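Local coordinates for protein soluble lytic murein transglycosylase (Escherichia coli, PDB 1QSA) that cleaves the glycosidic bonds between N-acetylmuramic acid and N-acetylglucosamine in peptidoglycan, leaving a 1,6-anhydro bond in the muramic acid residue, at residues D455-Y460 / I529-L534. Sequence-based numbering, arbitrary orientation. Where two conformers were deposited one is given.
Sequences DLFKRY and IGTSYL
Thr531 lies obliquely to the rings of Phe457 and Tyr460, loosely in both cases. CG2 of Thr531 comes within 4.5 Å of Phe457 CD1. OG1 of Thr531 touches Tyr460 more closely at CB, 3.7 Å away. In the plane of the Tyr460 ring, at its edge, sits the carbonyl O of Leu456. Within helix 454-461, Leu456 CD2 sits over one face of the Arg459 guanidinium, off-centre, 3.7 Å from its plane. Both segments belong to the lysozyme-like transglycosylase domain. The contact sets the short helix 454-461 against the long helix 523-540, with Tyr460 and Thr531 closest in the backbone, 6.7 Å between their CA atoms. Phe457 also packs on Met472 and Ala475 of helix 468-479, which carries Glu478, the predicted catalytic residue. With chi1 at 57°, OG1 of Thr531 is tucked close to both its backbone N and its carbonyl carbon. Its hydroxyl hydrogen-bonds into its own helix, to Ile527 O and, sharing the proton, Asn528 O. Thr531 OG1 lies 3.5 Å from Tyr460 O without a hydrogen bond; that O accepts one from Lys464 NZ. Glu524 OE2 accepts a hydrogen bond from Tyr460 OH and forms a salt bridge with Arg459 NH1.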
loop_
_atom_site.group_PDB
_atom_site.type_symbol
_atom_site.label_atom_id
_atom_site.label_comp_id
_atom_site.label_asym_id
_atom_site.label_seq_id
_atom_site.Cartn_x
_atom_site.Cartn_y
_atom_site.Cartn_z
ATOM N N ASP A 455 -16.069 -15.417 -18.114
ATOM C CA ASP A 455 -16.386 -16.841 -18.260
ATOM C C ASP A 455 -15.830 -17.688 -17.116
ATOM O O ASP A 455 -16.525 -18.565 -16.609
ATOM C CB ASP A 455 -15.866 -17.385 -19.592
ATOM C CG ASP A 455 -16.583 -16.785 -20.793
ATOM O OD1 ASP A 455 -17.742 -16.339 -20.640
ATOM O OD2 ASP A 455 -15.977 -16.755 -21.890
ATOM N N LEU A 456 -14.604 -17.403 -16.684
ATOM C CA LEU A 456 -14.018 -18.163 -15.587
ATOM C C LEU A 456 -14.763 -17.918 -14.279
ATOM O O LEU A 456 -15.032 -18.862 -13.541
ATOM C CB LEU A 456 -12.531 -17.849 -15.416
ATOM C CG LEU A 456 -11.601 -18.451 -16.480
ATOM C CD1 LEU A 456 -10.202 -17.862 -16.353
ATOM C CD2 LEU A 456 -11.573 -19.971 -16.319
ATOM N N PHE A 457 -15.069 -16.660 -13.973
ATOM C CA PHE A 457 -15.805 -16.373 -12.738
ATOM C C PHE A 457 -17.193 -17.001 -12.754
ATOM O O PHE A 457 -17.640 -17.526 -11.739
ATOM C CB PHE A 457 -15.881 -14.868 -12.444
ATOM C CG PHE A 457 -14.623 -14.312 -11.825
ATOM C CD1 PHE A 457 -14.323 -14.565 -10.479
ATOM C CD2 PHE A 457 -13.735 -13.562 -12.581
ATOM C CE1 PHE A 457 -13.138 -14.067 -9.894
ATOM C CE2 PHE A 457 -12.562 -13.064 -12.018
ATOM C CZ PHE A 457 -12.262 -13.318 -10.669
ATOM N N LYS A 458 -17.838 -17.022 -13.920
ATOM C CA LYS A 458 -19.155 -17.628 -14.042
ATOM C C LYS A 458 -19.037 -19.119 -13.755
ATOM O O LYS A 458 -19.742 -19.657 -12.901
ATOM C CB LYS A 458 -19.734 -17.406 -15.449
ATOM C CG LYS A 458 -21.149 -17.967 -15.607
ATOM C CD LYS A 458 -21.686 -17.743 -17.010
ATOM C CE LYS A 458 -23.127 -18.242 -17.136
ATOM N NZ LYS A 458 -23.581 -18.262 -18.571
ATOM N N ARG A 459 -18.093 -19.772 -14.429
ATOM C CA ARG A 459 -17.877 -21.199 -14.256
ATOM C C ARG A 459 -17.562 -21.598 -12.816
ATOM O O ARG A 459 -18.117 -22.571 -12.310
ATOM C CB ARG A 459 -16.744 -21.673 -15.175
ATOM C CG ARG A 459 -16.458 -23.170 -15.110
ATOM C CD ARG A 459 -15.187 -23.542 -15.863
ATOM N NE ARG A 459 -15.097 -22.881 -17.163
ATOM C CZ ARG A 459 -13.976 -22.777 -17.874
ATOM N NH1 ARG A 459 -12.847 -23.310 -17.429
ATOM N NH2 ARG A 459 -13.988 -22.150 -19.043
ATOM N N TYR A 460 -16.702 -20.822 -12.155
ATOM C CA TYR A 460 -16.290 -21.130 -10.789
ATOM C C TYR A 460 -17.196 -20.657 -9.668
ATOM O O TYR A 460 -16.886 -20.873 -8.497
ATOM C CB TYR A 460 -14.831 -20.728 -10.556
ATOM C CG TYR A 460 -13.879 -21.676 -11.246
ATOM C CD1 TYR A 460 -13.540 -22.887 -10.656
ATOM C CD2 TYR A 460 -13.366 -21.397 -12.519
ATOM C CE1 TYR A 460 -12.716 -23.800 -11.308
ATOM C CE2 TYR A 460 -12.536 -22.320 -13.188
ATOM C CZ TYR A 460 -12.223 -23.517 -12.563
ATOM O OH TYR A 460 -11.419 -24.450 -13.170
ATOM N N ILE A 529 -9.076 -21.707 -6.731
ATOM C CA ILE A 529 -8.739 -21.756 -5.311
ATOM C C ILE A 529 -9.296 -20.577 -4.515
ATOM O O ILE A 529 -9.775 -20.744 -3.384
ATOM C CB ILE A 529 -7.208 -21.882 -5.131
ATOM C CG1 ILE A 529 -6.751 -23.205 -5.752
ATOM C CG2 ILE A 529 -6.816 -21.828 -3.635
ATOM C CD1 ILE A 529 -5.241 -23.409 -5.803
ATOM N N GLY A 530 -9.305 -19.404 -5.140
ATOM C CA GLY A 530 -9.803 -18.211 -4.473
ATOM C C GLY A 530 -11.303 -18.237 -4.271
ATOM O O GLY A 530 -11.791 -17.904 -3.181
ATOM N N THR A 531 -12.059 -18.629 -5.297
ATOM C CA THR A 531 -13.524 -18.714 -5.138
ATOM C C THR A 531 -13.880 -19.785 -4.098
ATOM O O THR A 531 -14.871 -19.671 -3.389
ATOM C CB THR A 531 -14.282 -19.026 -6.456
ATOM O OG1 THR A 531 -13.815 -20.257 -7.033
ATOM C CG2 THR A 531 -14.155 -17.869 -7.450
ATOM N N SER A 532 -13.066 -20.829 -4.018
ATOM C CA SER A 532 -13.279 -21.881 -3.029
ATOM C C SER A 532 -13.102 -21.329 -1.603
ATOM O O SER A 532 -13.991 -21.488 -0.768
ATOM C CB SER A 532 -12.358 -23.076 -3.269
ATOM O OG SER A 532 -12.808 -23.812 -4.394
ATOM N N TYR A 533 -12.015 -20.598 -1.346
ATOM C CA TYR A 533 -11.824 -20.047 0.002
ATOM C C TYR A 533 -12.899 -19.002 0.318
ATOM O O TYR A 533 -13.448 -18.971 1.428
ATOM C CB TYR A 533 -10.432 -19.437 0.164
ATOM C CG TYR A 533 -10.140 -19.059 1.609
ATOM C CD1 TYR A 533 -10.053 -20.043 2.599
ATOM C CD2 TYR A 533 -10.064 -17.722 1.998
ATOM C CE1 TYR A 533 -9.910 -19.697 3.953
ATOM C CE2 TYR A 533 -9.919 -17.367 3.354
ATOM C CZ TYR A 533 -9.852 -18.357 4.315
ATOM O OH TYR A 533 -9.792 -18.008 5.655
ATOM N N LEU A 534 -13.225 -18.169 -0.671
ATOM C CA LEU A 534 -14.243 -17.132 -0.482
ATOM C C LEU A 534 -15.592 -17.774 -0.150
ATOM O O LEU A 534 -16.291 -17.328 0.765
ATOM C CB LEU A 534 -14.334 -16.266 -1.739
ATOM C CG LEU A 534 -15.222 -15.011 -1.647
ATOM C CD1 LEU A 534 -14.728 -14.074 -0.543
ATOM C CD2 LEU A 534 -15.249 -14.308 -2.998
#